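Local structure of TRAS1 ORF2p (Bombyx mori, 1WDU) at residues I48-E53 with A83-F88; V22-L27 with N235-N240. The protein is the endonuclease domain of a telomere-specific non-LTR retrotransposon protein and probably nicks DNA at the target where the element inserts. The protein carries 1 engineered substitution. All coordinates share one frame; numbering follows the deposited sequence.

Contact 1. Residues I48-E53 with A83-F88; sequences IALIQE and AAIAVF
Ala49 and Ala86 face each other as a hydrogen-bonded pair at the heart of this antiparallel contact between strands 48-52 and 83-87. Ala49 N donates to Ala86 O (2.9 Å) and Ala86 N returns the bond to Ala49 O, both in the carbonyl plane. Ile51 and Ala84 form the second such pair; there Ala84 N reaches Ile51 O at 3.0 Å from above the carbonyl plane, and Ser121 OG also bonds Ile51 O. CA-H...O contacts, such as Ile48 CA to Ala86 O, fill in between.

Apolar contacts sort by face. On one, Ile48 and Val87 lie side by side, CD1 of Ile48 meeting CG2 of Val87 at 3.8 Å, and Leu50 CD2 rests alongside Ile85 CG1 (4.1 Å); Leu119 and Ser121 of strand 116-123 cover this side. On the other, Ala86 CB sits 4.0 Å from Ile51 CD1, while Phe88, its CG anti to the carbonyl carbon (chi1 -55°), brings the ring edge back so that CE1 comes to 3.4 Å from Ala49 CB, with Leu37 and Ala41 of helix 31-44 beyond.

Polar groups gather where strand 48-52 ends: Gln52 NE2 bonds Ser121 OG and, weakly, Leu50 O, and Glu53 forms a salt bridge with Arg29. The paired strands are thus mostly apolar on both faces, with polar partners where strand 48-52 runs out, near a phosphate that probably came from the crystallisation liquor but may mark a pocket.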
# COMPACT_ATOMS: atom_id res chain seq x y z
N ILE A 48 6.50 -7.15 5.67
CA ILE A 48 5.15 -6.75 5.27
C ILE A 48 4.93 -6.63 3.76
O ILE A 48 5.85 -6.34 2.98
CB ILE A 48 4.81 -5.35 5.87
CG1 ILE A 48 4.97 -5.36 7.40
CG2 ILE A 48 3.39 -4.94 5.47
CD1 ILE A 48 3.88 -6.10 8.13
N ALA A 49 3.68 -6.84 3.36
CA ALA A 49 3.30 -6.69 1.97
C ALA A 49 1.96 -5.95 1.96
O ALA A 49 1.01 -6.37 2.62
CB ALA A 49 3.18 -8.04 1.28
N LEU A 50 1.91 -4.82 1.24
CA LEU A 50 0.68 -4.04 1.10
C LEU A 50 0.17 -4.42 -0.29
O LEU A 50 0.70 -3.96 -1.31
CB LEU A 50 0.98 -2.54 1.19
CG LEU A 50 1.70 -2.09 2.48
CD1 LEU A 50 1.99 -0.60 2.40
CD2 LEU A 50 0.87 -2.40 3.70
N ILE A 51 -0.84 -5.27 -0.31
CA ILE A 51 -1.41 -5.82 -1.53
C ILE A 51 -2.72 -5.23 -2.01
O ILE A 51 -3.53 -4.75 -1.22
CB ILE A 51 -1.65 -7.33 -1.36
CG1 ILE A 51 -0.40 -8.01 -0.81
CG2 ILE A 51 -2.04 -7.96 -2.70
CD1 ILE A 51 -0.68 -9.40 -0.25
N GLN A 52 -2.93 -5.30 -3.33
CA GLN A 52 -4.17 -4.88 -3.96
C GLN A 52 -4.51 -5.95 -4.97
O GLN A 52 -3.62 -6.50 -5.62
CB GLN A 52 -4.02 -3.54 -4.70
CG GLN A 52 -3.62 -2.38 -3.82
CD GLN A 52 -2.14 -2.38 -3.55
OE1 GLN A 52 -1.34 -2.48 -4.48
NE2 GLN A 52 -1.76 -2.27 -2.28
N GLU A 53 -5.80 -6.25 -5.09
CA GLU A 53 -6.27 -7.24 -6.06
C GLU A 53 -5.63 -8.62 -5.90
O GLU A 53 -5.08 -9.17 -6.86
CB GLU A 53 -6.00 -6.74 -7.48
CG GLU A 53 -6.65 -5.41 -7.80
CD GLU A 53 -8.04 -5.58 -8.37
OE1 GLU A 53 -8.99 -5.84 -7.60
OE2 GLU A 53 -8.18 -5.46 -9.61
N ALA A 83 -8.16 -5.38 -1.47
CA ALA A 83 -6.95 -5.01 -0.74
C ALA A 83 -6.67 -5.93 0.44
O ALA A 83 -7.58 -6.50 1.05
CB ALA A 83 -7.06 -3.58 -0.27
N ALA A 84 -5.40 -6.09 0.75
CA ALA A 84 -5.01 -6.94 1.86
C ALA A 84 -3.62 -6.59 2.35
O ALA A 84 -2.83 -5.94 1.67
CB ALA A 84 -5.06 -8.40 1.44
N ILE A 85 -3.34 -7.03 3.57
CA ILE A 85 -2.04 -6.79 4.16
C ILE A 85 -1.49 -8.13 4.64
O ILE A 85 -2.10 -8.81 5.47
CB ILE A 85 -2.13 -5.78 5.32
CG1 ILE A 85 -2.55 -4.41 4.76
CG2 ILE A 85 -0.80 -5.70 6.04
CD1 ILE A 85 -2.74 -3.32 5.81
N ALA A 86 -0.34 -8.52 4.10
CA ALA A 86 0.30 -9.78 4.49
C ALA A 86 1.46 -9.51 5.45
O ALA A 86 2.32 -8.67 5.19
CB ALA A 86 0.81 -10.51 3.26
N VAL A 87 1.46 -10.23 6.56
CA VAL A 87 2.52 -10.09 7.54
C VAL A 87 3.32 -11.39 7.53
O VAL A 87 2.83 -12.43 7.94
CB VAL A 87 1.96 -9.83 8.95
CG1 VAL A 87 3.10 -9.66 9.94
CG2 VAL A 87 1.07 -8.58 8.94
N PHE A 88 4.55 -11.32 7.02
CA PHE A 88 5.41 -12.50 6.96
C PHE A 88 6.23 -12.67 8.24
O PHE A 88 6.70 -13.77 8.55
CB PHE A 88 6.36 -12.40 5.75
CG PHE A 88 5.65 -12.20 4.44
CD1 PHE A 88 5.36 -10.91 3.98
CD2 PHE A 88 5.21 -13.29 3.70
CE1 PHE A 88 4.64 -10.71 2.80
CE2 PHE A 88 4.49 -13.10 2.52
CZ PHE A 88 4.20 -11.81 2.07

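Contact 2. Residues V22-L27 with N235-N240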
# COMPACT_ATOMS: atom_id res chain seq x y z
N VAL A 22 9.13 -3.53 3.50
CA VAL A 22 7.74 -3.60 3.07
C VAL A 22 7.60 -3.70 1.55
O VAL A 22 8.27 -2.98 0.81
CB VAL A 22 6.95 -2.34 3.52
CG1 VAL A 22 5.49 -2.44 3.05
CG2 VAL A 22 7.02 -2.20 5.04
N LEU A 23 6.71 -4.58 1.09
CA LEU A 23 6.46 -4.74 -0.34
C LEU A 23 5.08 -4.15 -0.69
O LEU A 23 4.12 -4.34 0.06
CB LEU A 23 6.48 -6.22 -0.74
CG LEU A 23 7.73 -7.06 -0.40
CD1 LEU A 23 7.50 -8.49 -0.89
CD2 LEU A 23 8.97 -6.46 -1.05
N GLN A 24 4.97 -3.44 -1.80
CA GLN A 24 3.69 -2.88 -2.22
C GLN A 24 3.44 -3.37 -3.64
O GLN A 24 4.25 -3.12 -4.53
CB GLN A 24 3.70 -1.35 -2.20
CG GLN A 24 2.33 -0.72 -2.52
CD GLN A 24 2.35 0.80 -2.51
OE1 GLN A 24 2.79 1.41 -1.53
NE2 GLN A 24 1.88 1.42 -3.60
N ALA A 25 2.32 -4.06 -3.87
CA ALA A 25 2.05 -4.58 -5.21
C ALA A 25 0.59 -4.89 -5.51
O ALA A 25 -0.14 -5.40 -4.66
CB ALA A 25 2.89 -5.83 -5.46
N ASN A 26 0.20 -4.57 -6.74
CA ASN A 26 -1.13 -4.84 -7.23
C ASN A 26 -0.97 -6.10 -8.08
O ASN A 26 -0.42 -6.05 -9.17
CB ASN A 26 -1.64 -3.69 -8.11
CG ASN A 26 -3.01 -3.99 -8.71
OD1 ASN A 26 -3.41 -5.15 -8.81
ND2 ASN A 26 -3.72 -2.94 -9.12
N LEU A 27 -1.44 -7.21 -7.54
CA LEU A 27 -1.35 -8.52 -8.18
C LEU A 27 -2.31 -8.78 -9.32
O LEU A 27 -2.12 -9.72 -10.10
CB LEU A 27 -1.54 -9.59 -7.11
CG LEU A 27 -0.34 -9.93 -6.22
CD1 LEU A 27 0.67 -8.80 -6.22
CD2 LEU A 27 -0.84 -10.25 -4.82
N ASN A 235 4.03 -2.95 -11.49
CA ASN A 235 5.35 -3.22 -10.94
C ASN A 235 5.34 -3.08 -9.43
O ASN A 235 4.79 -2.12 -8.88
CB ASN A 235 6.38 -2.25 -11.53
CG ASN A 235 6.62 -2.50 -13.00
OD1 ASN A 235 6.42 -3.61 -13.50
ND2 ASN A 235 7.07 -1.47 -13.71
N GLY A 236 5.94 -4.05 -8.75
CA GLY A 236 6.00 -4.00 -7.31
C GLY A 236 6.90 -2.88 -6.83
O GLY A 236 7.72 -2.34 -7.59
N MET A 237 6.73 -2.50 -5.56
CA MET A 237 7.53 -1.45 -4.95
C MET A 237 8.05 -1.94 -3.62
O MET A 237 7.54 -2.93 -3.06
CB MET A 237 6.69 -0.19 -4.77
CG MET A 237 6.44 0.53 -6.08
SD MET A 237 4.91 1.47 -6.11
CE MET A 237 3.73 0.14 -6.46
N VAL A 238 9.08 -1.27 -3.12
CA VAL A 238 9.69 -1.67 -1.87
C VAL A 238 10.27 -0.48 -1.10
O VAL A 238 10.70 0.50 -1.69
CB VAL A 238 10.85 -2.71 -2.14
CG1 VAL A 238 10.41 -3.71 -3.19
CG2 VAL A 238 12.10 -2.01 -2.62
N PHE A 239 10.25 -0.59 0.23
CA PHE A 239 10.81 0.45 1.09
C PHE A 239 11.03 -0.12 2.48
O PHE A 239 10.52 -1.19 2.80
CB PHE A 239 9.89 1.70 1.13
CG PHE A 239 8.56 1.47 1.78
CD1 PHE A 239 7.46 1.07 1.03
CD2 PHE A 239 8.40 1.69 3.15
CE1 PHE A 239 6.21 0.88 1.63
CE2 PHE A 239 7.15 1.50 3.77
CZ PHE A 239 6.06 1.10 3.01
N ASN A 240 11.79 0.59 3.31
CA ASN A 240 12.10 0.11 4.66
C ASN A 240 11.60 0.99 5.79
O ASN A 240 11.44 2.20 5.63
CB ASN A 240 13.61 -0.05 4.83
CG ASN A 240 14.27 -0.71 3.65
OD1 ASN A 240 14.09 -1.91 3.41
ND2 ASN A 240 15.05 0.06 2.90
O HOH W 1 1.66 -2.43 -7.82
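Val22 lies against one face of the Phe239 ring: its CB stands 3.8 Å from the ring centroid, 20° off the normal, in a CH-pi contact, and CG1 touches CZ at 3.6 Å. The ring gets there because CG of Phe239 is placed between the backbone N and the carbonyl carbon (chi1 66°), swinging it back over the neighbouring strand. With alanine in place of Phe239 the ring face against Val22 is gone, which is likely to leave a gap over Val22 on that side of the sheet. Farther along the same face, Met237 bends at chi3 and sets its CE methyl 3.6 Å from Gln24 NE2. On the other face Leu23 CD2 and Val238 CG1 lie side by side, 3.8 Å apart.

Between the two layers of side chains the backbones pair antiparallel. Val22 N meets Phe239 O at 2.8 Å nearly along the C=O bond, whereas Gln24 N, equally straight, comes in from above the plane of the Met237 carbonyl. The pairing joins the first and last strands of the chain within a six-stranded sheet, with 48-52 beyond 20-26 and 220-225 beyond 237-241; it is one of the two sheets of the DNase I-like sandwich. Just past the paired residues a water accepts from Asn26 N (2.8 Å) and donates weakly to Asn235 O, linking the two segments.

Further out, Thr210 of the second sheet holds Gln24 OE1 and so fixes the extended glutamine. Trp223 and Val225 flank Met237, and Leu37 and Ala41 of helix 31-44 cover Leu23. Asn26 ND2 bonds weakly to Asp154.

Both contacts belong to one mixed six-stranded sheet, their centres 9 Å apart. Strands 48-52 and 20-26 are parallel neighbours in it, so the four strands run 83-87, 48-52, 20-26, 237-241 across its middle. Probable hydrogen bonds from Leu50 N to Leu23 O and from Leu23 N to Ile48 O stitch the two pairs together. Contact 1 joins strands that are near in sequence, in the first part of the chain, and lies wholly within the span of more than 200 residues that contact 2 closes. The sheet therefore unites both ends of the endonuclease domain, and Asn26 and Glu53 come side by side where strands 20-26 and 48-52 end.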